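Neuraminidase (Influenza A virus, PDB 4GDI) is a neuraminidase-like surface glycoprotein of a bat influenza virus that may remove terminal sialic acids, though its putative active site has diverged. Local coordinates at residues R226-N240 and E294-V306. Sequence-based numbering, arbitrary orientation.
Sequences RFTKELNYQIVEPCN and EQIPNGIESEGTV. With FUC (alpha-L-fucopyranose), chain G.
Cys-239 N donates to Ile-300 O at 2.9 Å, with an N-H...O angle of 169°, where the chain leaving strand 233-236 runs past the turns that follow strand 289-296. Nearby, Asn-240 CA makes a CA-H...O contact of 3.4 Å with Glu-303 O. Arg-226 NH1 and NH2 both grip one atom, Glu-301 OE1, at 3.0 and 3.1 Å. The oxygen lies in the guanidinium plane but is met from above the carboxylate plane, and the two planes are 72° apart. NH1 also donates to Gln-234 OE1, while NE forms a salt bridge with Asp-273. Val-236 CG1 lies above one face of the guanidinium, toward its rim, and touches Glu-301 OE2 at 3.7 Å. A chi1 of -161° turns Ile-300 CG1 away from the backbone N and lays it alongside Pro-238 CB at 3.7 Å. Asn-240 CB rests on Gly-304 CA, and one water links Asn-240 ND2 to Gly-304 O. Ser-302 OG accepts from Gly-304 N in an ST turn and donates to Gly-299 O. Cys-239 is disulfide-bonded to Cys-256. The contact joins two neighbouring sheets of the beta-propeller. Bonds to Glu-301, Gln-234 and Asp-273 should limit guanidinium rotation, and the two carboxylates probably offset its charge.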
loop_
_atom_site.group_PDB
_atom_site.type_symbol
_atom_site.label_atom_id
_atom_site.label_comp_id
_atom_site.label_asym_id
_atom_site.label_seq_id
_atom_site.Cartn_x
_atom_site.Cartn_y
_atom_site.Cartn_z
ATOM N N ARG A 226 -32.633 -2.569 24.961
ATOM C CA ARG A 226 -31.569 -2.766 25.935
ATOM C C ARG A 226 -31.530 -4.243 26.225
ATOM O O ARG A 226 -32.569 -4.836 26.526
ATOM C CB ARG A 226 -31.880 -2.029 27.241
ATOM C CG ARG A 226 -32.022 -0.518 27.090
ATOM C CD ARG A 226 -32.918 0.043 28.181
ATOM N NE ARG A 226 -33.066 1.490 28.072
ATOM C CZ ARG A 226 -33.896 2.207 28.816
ATOM N NH1 ARG A 226 -34.680 1.614 29.708
ATOM N NH2 ARG A 226 -33.947 3.521 28.665
ATOM N N PHE A 227 -30.358 -4.852 26.127
ATOM C CA PHE A 227 -30.252 -6.266 26.436
ATOM C C PHE A 227 -28.915 -6.638 27.053
ATOM O O PHE A 227 -27.967 -5.864 27.001
ATOM C CB PHE A 227 -30.604 -7.128 25.211
ATOM C CG PHE A 227 -29.590 -7.110 24.092
ATOM C CD1 PHE A 227 -28.575 -8.054 24.043
ATOM C CD2 PHE A 227 -29.709 -6.214 23.032
ATOM C CE1 PHE A 227 -27.671 -8.078 22.994
ATOM C CE2 PHE A 227 -28.812 -6.239 21.975
ATOM C CZ PHE A 227 -27.792 -7.173 21.952
ATOM N N THR A 228 -28.884 -7.800 27.698
ATOM C CA THR A 228 -27.704 -8.284 28.397
ATOM C C THR A 228 -26.988 -9.369 27.597
ATOM O O THR A 228 -27.505 -9.880 26.586
ATOM C CB THR A 228 -28.061 -8.883 29.765
ATOM O OG1 THR A 228 -28.746 -10.134 29.583
ATOM C CG2 THR A 228 -28.949 -7.931 30.591
ATOM N N LYS A 229 -25.800 -9.727 28.066
ATOM C CA LYS A 229 -25.057 -10.853 27.522
ATOM C C LYS A 229 -25.858 -12.147 27.582
ATOM O O LYS A 229 -25.567 -13.078 26.857
ATOM C CB LYS A 229 -23.757 -11.059 28.305
ATOM C CG LYS A 229 -22.569 -10.308 27.768
ATOM C CD LYS A 229 -21.291 -10.781 28.457
ATOM C CE LYS A 229 -20.606 -11.893 27.666
ATOM N NZ LYS A 229 -19.591 -12.610 28.481
ATOM N N GLU A 230 -26.848 -12.217 28.467
ATOM C CA GLU A 230 -27.666 -13.424 28.613
ATOM C C GLU A 230 -28.956 -13.372 27.779
ATOM O O GLU A 230 -29.800 -14.265 27.870
ATOM C CB GLU A 230 -28.011 -13.631 30.085
ATOM C CG GLU A 230 -26.774 -13.764 30.980
ATOM C CD GLU A 230 -25.810 -14.874 30.528
ATOM O OE1 GLU A 230 -26.251 -15.897 29.924
ATOM O OE2 GLU A 230 -24.596 -14.705 30.772
ATOM N N LEU A 231 -29.095 -12.320 26.975
ATOM C CA LEU A 231 -30.231 -12.132 26.064
ATOM C C LEU A 231 -31.525 -11.781 26.768
ATOM O O LEU A 231 -32.594 -11.858 26.172
ATOM C CB LEU A 231 -30.442 -13.332 25.143
ATOM C CG LEU A 231 -29.199 -13.671 24.310
ATOM C CD1 LEU A 231 -29.501 -14.738 23.259
ATOM C CD2 LEU A 231 -28.629 -12.432 23.651
ATOM N N ASN A 232 -31.430 -11.366 28.027
ATOM C CA ASN A 232 -32.536 -10.657 28.642
ATOM C C ASN A 232 -32.649 -9.272 28.044
ATOM O O ASN A 232 -31.642 -8.681 27.669
ATOM C CB ASN A 232 -32.354 -10.602 30.142
ATOM C CG ASN A 232 -32.709 -11.909 30.775
ATOM O OD1 ASN A 232 -33.800 -12.414 30.554
ATOM N ND2 ASN A 232 -31.784 -12.493 31.517
ATOM N N TYR A 233 -33.865 -8.752 27.923
ATOM C CA TYR A 233 -34.038 -7.522 27.161
ATOM C C TYR A 233 -35.291 -6.745 27.546
ATOM O O TYR A 233 -36.204 -7.262 28.204
ATOM C CB TYR A 233 -34.073 -7.825 25.651
ATOM C CG TYR A 233 -35.410 -8.373 25.202
ATOM C CD1 TYR A 233 -35.664 -9.735 25.246
ATOM C CD2 TYR A 233 -36.423 -7.527 24.756
ATOM C CE1 TYR A 233 -36.889 -10.252 24.852
ATOM C CE2 TYR A 233 -37.655 -8.033 24.357
ATOM C CZ TYR A 233 -37.878 -9.403 24.414
ATOM O OH TYR A 233 -39.081 -9.941 24.027
ATOM N N GLN A 234 -35.305 -5.478 27.150
ATOM C CA GLN A 234 -36.498 -4.660 27.247
ATOM C C GLN A 234 -36.532 -3.751 26.022
ATOM O O GLN A 234 -35.502 -3.241 25.575
ATOM C CB GLN A 234 -36.542 -3.856 28.556
ATOM C CG GLN A 234 -35.867 -2.498 28.524
ATOM C CD GLN A 234 -36.162 -1.637 29.761
ATOM O OE1 GLN A 234 -35.252 -1.017 30.331
ATOM N NE2 GLN A 234 -37.432 -1.579 30.168
ATOM N N ILE A 235 -37.713 -3.571 25.453
ATOM C CA ILE A 235 -37.871 -2.597 24.389
ATOM C C ILE A 235 -38.580 -1.397 24.996
ATOM O O ILE A 235 -39.549 -1.560 25.729
ATOM C CB ILE A 235 -38.639 -3.187 23.196
ATOM C CG1 ILE A 235 -37.769 -4.249 22.521
ATOM C CG2 ILE A 235 -39.014 -2.099 22.206
ATOM C CD1 ILE A 235 -38.474 -5.034 21.442
ATOM N N VAL A 236 -38.075 -0.203 24.696
ATOM C CA VAL A 236 -38.532 1.037 25.314
ATOM C C VAL A 236 -38.893 2.101 24.261
ATOM O O VAL A 236 -38.311 2.139 23.171
ATOM C CB VAL A 236 -37.418 1.567 26.233
ATOM C CG1 VAL A 236 -37.538 3.049 26.440
ATOM C CG2 VAL A 236 -37.445 0.811 27.561
ATOM N N GLU A 237 -39.847 2.961 24.598
ATOM C CA GLU A 237 -40.257 4.078 23.744
ATOM C C GLU A 237 -39.784 5.407 24.344
ATOM O O GLU A 237 -39.932 5.639 25.542
ATOM C CB GLU A 237 -41.790 4.101 23.619
ATOM C CG GLU A 237 -42.297 5.126 22.622
ATOM C CD GLU A 237 -42.109 4.703 21.177
ATOM O OE1 GLU A 237 -41.615 3.573 20.939
ATOM O OE2 GLU A 237 -42.471 5.505 20.281
ATOM N N PRO A 238 -39.178 6.281 23.526
ATOM C CA PRO A 238 -38.830 7.598 24.076
ATOM C C PRO A 238 -40.063 8.309 24.647
ATOM O O PRO A 238 -41.151 8.200 24.089
ATOM C CB PRO A 238 -38.280 8.348 22.867
ATOM C CG PRO A 238 -37.677 7.240 22.000
ATOM C CD PRO A 238 -38.667 6.095 22.161
ATOM N N CYS A 239 -39.897 9.000 25.766
ATOM C CA CYS A 239 -41.040 9.583 26.453
ATOM C C CYS A 239 -41.034 11.099 26.323
ATOM O O CYS A 239 -41.770 11.786 27.023
ATOM C CB CYS A 239 -41.051 9.154 27.930
ATOM S SG CYS A 239 -41.236 7.369 28.164
ATOM N N ASN A 240 -40.208 11.627 25.423
ATOM C CA ASN A 240 -40.218 13.058 25.163
ATOM C C ASN A 240 -41.292 13.350 24.121
ATOM O O ASN A 240 -42.128 12.488 23.836
ATOM C CB ASN A 240 -38.833 13.549 24.739
ATOM C CG ASN A 240 -38.351 12.913 23.432
ATOM O OD1 ASN A 240 -38.831 11.851 23.025
ATOM N ND2 ASN A 240 -37.388 13.558 22.783
ATOM N N GLU A 294 -29.192 16.814 20.688
ATOM C CA GLU A 294 -29.767 17.426 21.889
ATOM C C GLU A 294 -29.580 16.545 23.112
ATOM O O GLU A 294 -29.810 15.333 23.075
ATOM C CB GLU A 294 -31.241 17.733 21.667
ATOM C CG GLU A 294 -31.462 18.803 20.588
ATOM C CD GLU A 294 -32.928 19.069 20.304
ATOM O OE1 GLU A 294 -33.605 18.165 19.772
ATOM O OE2 GLU A 294 -33.398 20.188 20.605
ATOM N N GLN A 295 -29.144 17.169 24.199
ATOM C CA GLN A 295 -28.921 16.473 25.453
ATOM C C GLN A 295 -30.142 16.558 26.371
ATOM O O GLN A 295 -30.709 17.638 26.568
ATOM C CB GLN A 295 -27.728 17.095 26.163
ATOM C CG GLN A 295 -27.291 16.328 27.403
ATOM C CD GLN A 295 -26.371 17.151 28.288
ATOM O OE1 GLN A 295 -26.657 18.306 28.571
ATOM N NE2 GLN A 295 -25.265 16.564 28.716
ATOM N N ILE A 296 -30.522 15.412 26.928
ATOM C CA ILE A 296 -31.645 15.290 27.847
ATOM C C ILE A 296 -31.131 14.686 29.144
ATOM O O ILE A 296 -31.016 13.467 29.256
ATOM C CB ILE A 296 -32.749 14.365 27.293
ATOM C CG1 ILE A 296 -33.254 14.856 25.940
ATOM C CG2 ILE A 296 -33.919 14.291 28.258
ATOM C CD1 ILE A 296 -34.278 13.906 25.308
ATOM N N PRO A 297 -30.797 15.545 30.124
ATOM C CA PRO A 297 -30.161 15.135 31.381
ATOM C C PRO A 297 -30.867 14.014 32.135
ATOM O O PRO A 297 -30.200 13.179 32.751
ATOM C CB PRO A 297 -30.170 16.430 32.201
ATOM C CG PRO A 297 -29.982 17.478 31.169
ATOM C CD PRO A 297 -30.860 17.016 30.016
ATOM N N ASN A 298 -32.189 13.967 32.088
ATOM C CA ASN A 298 -32.893 12.969 32.887
ATOM C C ASN A 298 -33.168 11.663 32.155
ATOM O O ASN A 298 -33.802 10.762 32.703
ATOM C CB ASN A 298 -34.168 13.573 33.478
ATOM C CG ASN A 298 -33.860 14.635 34.538
ATOM O OD1 ASN A 298 -32.793 14.625 35.139
ATOM N ND2 ASN A 298 -34.791 15.545 34.762
ATOM N N GLY A 299 -32.671 11.554 30.925
ATOM C CA GLY A 299 -32.738 10.305 30.185
ATOM C C GLY A 299 -33.915 10.246 29.237
ATOM O O GLY A 299 -34.838 11.058 29.320
ATOM N N ILE A 300 -33.889 9.263 28.342
ATOM C CA ILE A 300 -34.850 9.217 27.253
ATOM C C ILE A 300 -36.254 8.837 27.717
ATOM O O ILE A 300 -37.232 9.009 26.980
ATOM C CB ILE A 300 -34.383 8.252 26.137
ATOM C CG1 ILE A 300 -35.117 8.568 24.836
ATOM C CG2 ILE A 300 -34.592 6.794 26.543
ATOM C CD1 ILE A 300 -34.845 9.983 24.302
ATOM N N GLU A 301 -36.375 8.309 28.929
ATOM C CA GLU A 301 -37.699 8.006 29.454
ATOM C C GLU A 301 -38.245 9.102 30.368
ATOM O O GLU A 301 -39.249 8.900 31.039
ATOM C CB GLU A 301 -37.692 6.677 30.187
ATOM C CG GLU A 301 -37.407 5.488 29.288
ATOM C CD GLU A 301 -37.323 4.195 30.064
ATOM O OE1 GLU A 301 -36.281 3.962 30.721
ATOM O OE2 GLU A 301 -38.302 3.422 30.015
ATOM N N SER A 302 -37.591 10.254 30.397
ATOM C CA SER A 302 -38.127 11.409 31.115
ATOM C C SER A 302 -38.991 12.265 30.202
ATOM O O SER A 302 -39.255 11.900 29.058
ATOM C CB SER A 302 -36.988 12.270 31.638
ATOM O OG SER A 302 -36.289 12.869 30.569
ATOM N N GLU A 303 -39.407 13.420 30.716
ATOM C CA GLU A 303 -40.204 14.366 29.948
ATOM C C GLU A 303 -39.458 14.866 28.722
ATOM O O GLU A 303 -40.074 15.307 27.748
ATOM C CB GLU A 303 -40.588 15.563 30.828
ATOM C CG GLU A 303 -42.029 15.566 31.282
ATOM C CD GLU A 303 -42.303 16.632 32.331
ATOM O OE1 GLU A 303 -41.648 17.699 32.287
ATOM O OE2 GLU A 303 -43.168 16.396 33.204
ATOM N N GLY A 304 -38.131 14.836 28.787
ATOM C CA GLY A 304 -37.310 15.145 27.632
ATOM C C GLY A 304 -36.774 16.559 27.602
ATOM O O GLY A 304 -36.371 17.046 26.550
ATOM N N THR A 305 -36.753 17.222 28.752
ATOM C CA THR A 305 -36.247 18.588 28.806
ATOM C C THR A 305 -34.811 18.627 28.310
ATOM O O THR A 305 -33.958 17.877 28.797
ATOM C CB THR A 305 -36.318 19.158 30.240
ATOM O OG1 THR A 305 -37.685 19.182 30.661
ATOM C CG2 THR A 305 -35.755 20.566 30.282
ATOM N N VAL A 306 -34.554 19.507 27.346
ATOM C CA VAL A 306 -33.242 19.628 26.731
ATOM C C VAL A 306 -32.385 20.648 27.465
ATOM O O VAL A 306 -32.886 21.664 27.936
ATOM C CB VAL A 306 -33.347 20.052 25.245
ATOM C CG1 VAL A 306 -31.963 20.238 24.638
ATOM C CG2 VAL A 306 -34.159 19.038 24.451
HETATM C C1 FUC G . -45.379 -3.432 24.305
HETATM C C2 FUC G . -44.495 -3.051 25.485
HETATM C C3 FUC G . -43.272 -3.958 25.482
HETATM C C4 FUC G . -42.547 -3.746 24.162
HETATM C C5 FUC G . -43.485 -4.066 22.998
HETATM C C6 FUC G . -42.803 -3.796 21.655
HETATM O O2 FUC G . -45.228 -3.239 26.669
HETATM O O3 FUC G . -42.420 -3.659 26.561
HETATM O O4 FUC G . -42.149 -2.395 24.088
HETATM O O5 FUC G . -44.658 -3.274 23.097
HETATM O O HOH W 1 -36.695 16.218 23.913
#